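Local coordinates for cystathionine gamma-synthase (Xanthomonas oryzae pv. oryzae, PDB 6LD8), which probably catalyses the pyridoxal phosphate-dependent joining of cysteine to an activated homoserine to form cystathionine, and may also cleave cystathionine, at residues 160-165 against 310-315. The protein carries 1 engineered substitution. Numbering follows the deposited sequence.
Sequences PLLRIT and MMSFEL
Pro160 meets Ser312 through its backbone carbonyl, to which the serine hydroxyl donates the single hydrogen bond between loop 160-165 and strand 310-315. Pro160 O lies 2.5 Å from Ser312 OG, a short separation whose exact value should not be pressed at this resolution. The hydroxyl approaches in the carbonyl plane and nearly end-on, with a C=O...OG angle of 159°. Its chi1 of 42° sets OG between the serine's own N and carbonyl carbon and directs it at the loop. A cis peptide bond precedes Pro160, and Leu370 of the neighbouring strand touches both the proline and the serine. Leu161 comes closest through its backbone, with CA 4.1 Å from Ser312 OG.

Leu162 supplies the apolar half of the contact from a left-handed backbone conformation. Its chi1 of -72° swings CG toward the strand, beside the leucine's own backbone N. The two methyls meet different residues. CD1 sits over the start of the strand, 3.6 Å from Met310 O and 4.0 Å from Met310 CB, and the two side chains cross at about a right angle. CD2 lies farther along, 4.1 Å from Met311 CA and 4.0 Å from Ser312 OG. Beyond this point the loop leaves the strand: Leu162 O accepts a hydrogen bond from His294, and Arg163 forms a salt bridge with Asp110.

The contact joins the loop after strand 151-155 of the seven-stranded sheet to a strand of the five-stranded sheet, the two-domain plan of fold-type I pyridoxal phosphate enzymes. Met310 lies about 7 Å by its side chain from the bound cofactor-aminoacrylate adduct, placing this end of the contact close to the active site. With Leu162 CD2 packed beside the pair, the in-plane bond satisfies a carbonyl among buried residues and probably fixes the loop's position against the strand.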
loop_
_atom_site.group_PDB
_atom_site.type_symbol
_atom_site.label_atom_id
_atom_site.label_comp_id
_atom_site.label_asym_id
_atom_site.label_seq_id
_atom_site.Cartn_x
_atom_site.Cartn_y
_atom_site.Cartn_z
ATOM N N PRO A 160 5.268 -25.509 -21.031
ATOM C CA PRO A 160 4.428 -26.208 -20.065
ATOM C C PRO A 160 4.412 -27.748 -20.097
ATOM O O PRO A 160 3.452 -28.293 -19.650
ATOM C CB PRO A 160 3.076 -25.770 -20.644
ATOM C CG PRO A 160 3.260 -26.016 -22.132
ATOM C CD PRO A 160 4.737 -25.708 -22.382
ATOM N N LEU A 161 5.443 -28.414 -20.621
ATOM C CA LEU A 161 5.495 -29.900 -20.748
ATOM C C LEU A 161 6.378 -30.563 -19.680
ATOM O O LEU A 161 6.496 -31.805 -19.692
ATOM C CB LEU A 161 6.020 -30.190 -22.149
ATOM C CG LEU A 161 4.971 -29.925 -23.220
ATOM C CD1 LEU A 161 5.635 -29.643 -24.552
ATOM C CD2 LEU A 161 3.987 -31.096 -23.310
ATOM N N LEU A 162 6.981 -29.792 -18.787
ATOM C CA LEU A 162 7.680 -30.329 -17.581
ATOM C C LEU A 162 8.829 -31.271 -18.017
ATOM O O LEU A 162 9.183 -32.219 -17.283
ATOM C CB LEU A 162 6.670 -31.023 -16.661
ATOM C CG LEU A 162 5.673 -30.162 -15.879
ATOM C CD1 LEU A 162 6.358 -29.207 -14.946
ATOM C CD2 LEU A 162 4.742 -29.422 -16.786
ATOM N N ARG A 163 9.492 -30.927 -19.113
ATOM C CA ARG A 163 10.728 -31.602 -19.594
ATOM C C ARG A 163 11.817 -31.190 -18.615
ATOM O O ARG A 163 11.807 -30.028 -18.155
ATOM C CB ARG A 163 10.901 -31.285 -21.098
ATOM C CG ARG A 163 11.032 -32.523 -21.990
ATOM C CD ARG A 163 10.354 -32.670 -23.360
ATOM N NE ARG A 163 10.038 -31.381 -23.883
ATOM C CZ ARG A 163 9.259 -31.083 -24.917
ATOM N NH1 ARG A 163 8.684 -31.988 -25.691
ATOM N NH2 ARG A 163 9.063 -29.797 -25.139
ATOM N N ILE A 164 12.657 -32.122 -18.198
ATOM C CA ILE A 164 13.694 -31.912 -17.145
ATOM C C ILE A 164 15.028 -31.800 -17.865
ATOM O O ILE A 164 15.308 -32.679 -18.681
ATOM C CB ILE A 164 13.711 -33.074 -16.121
ATOM C CG1 ILE A 164 12.338 -33.372 -15.509
ATOM C CG2 ILE A 164 14.738 -32.880 -15.037
ATOM C CD1 ILE A 164 11.713 -32.202 -14.776
ATOM N N THR A 165 15.842 -30.778 -17.603
ATOM C CA THR A 165 17.190 -30.801 -18.203
ATOM C C THR A 165 18.166 -31.089 -17.081
ATOM O O THR A 165 17.967 -30.579 -15.950
ATOM C CB THR A 165 17.508 -29.608 -19.128
ATOM O OG1 THR A 165 18.608 -28.846 -18.644
ATOM C CG2 THR A 165 16.340 -28.738 -19.449
ATOM N N MET A 310 3.267 -27.921 -10.722
ATOM C CA MET A 310 2.854 -27.680 -12.128
ATOM C C MET A 310 2.720 -29.037 -12.819
ATOM O O MET A 310 3.608 -29.885 -12.668
ATOM C CB MET A 310 3.866 -26.798 -12.868
ATOM C CG MET A 310 3.998 -25.384 -12.284
ATOM S SD MET A 310 2.417 -24.560 -12.133
ATOM C CE MET A 310 1.958 -24.487 -13.857
ATOM N N MET A 311 1.680 -29.198 -13.600
ATOM C CA MET A 311 1.551 -30.380 -14.464
ATOM C C MET A 311 0.698 -30.024 -15.685
ATOM O O MET A 311 -0.058 -29.039 -15.608
ATOM C CB MET A 311 0.946 -31.555 -13.678
ATOM C CG MET A 311 -0.500 -31.411 -13.285
ATOM S SD MET A 311 -1.119 -32.964 -12.455
ATOM C CE MET A 311 -0.138 -32.924 -10.958
ATOM N N SER A 312 0.802 -30.794 -16.772
ATOM C CA SER A 312 -0.164 -30.685 -17.890
ATOM C C SER A 312 -0.613 -32.073 -18.312
ATOM O O SER A 312 -0.109 -33.086 -17.813
ATOM C CB SER A 312 0.365 -29.819 -19.010
ATOM O OG SER A 312 1.722 -30.111 -19.245
ATOM N N PHE A 313 -1.670 -32.094 -19.087
ATOM C CA PHE A 313 -2.329 -33.335 -19.514
ATOM C C PHE A 313 -3.158 -33.048 -20.769
ATOM O O PHE A 313 -3.493 -31.840 -21.112
ATOM C CB PHE A 313 -3.165 -33.887 -18.362
ATOM C CG PHE A 313 -4.397 -33.072 -18.071
ATOM C CD1 PHE A 313 -4.310 -31.909 -17.330
ATOM C CD2 PHE A 313 -5.638 -33.477 -18.516
ATOM C CE1 PHE A 313 -5.438 -31.159 -17.055
ATOM C CE2 PHE A 313 -6.767 -32.727 -18.234
ATOM C CZ PHE A 313 -6.660 -31.564 -17.525
ATOM N N GLU A 314 -3.413 -34.140 -21.492
ATOM C CA GLU A 314 -4.174 -34.156 -22.771
ATOM C C GLU A 314 -5.343 -35.096 -22.519
ATOM O O GLU A 314 -5.104 -36.230 -22.105
ATOM C CB GLU A 314 -3.342 -34.645 -23.970
ATOM C CG GLU A 314 -2.451 -33.589 -24.644
ATOM C CD GLU A 314 -1.135 -34.119 -25.232
ATOM O OE1 GLU A 314 -0.329 -33.296 -25.724
ATOM O OE2 GLU A 314 -0.892 -35.367 -25.173
ATOM N N LEU A 315 -6.529 -34.543 -22.659
ATOM C CA LEU A 315 -7.839 -35.198 -22.696
ATOM C C LEU A 315 -8.012 -35.990 -23.998
ATOM O O LEU A 315 -7.484 -35.571 -25.045
ATOM C CB LEU A 315 -8.887 -34.090 -22.617
ATOM C CG LEU A 315 -9.711 -34.012 -21.347
ATOM C CD1 LEU A 315 -8.975 -34.602 -20.162
ATOM C CD2 LEU A 315 -10.113 -32.577 -21.084
#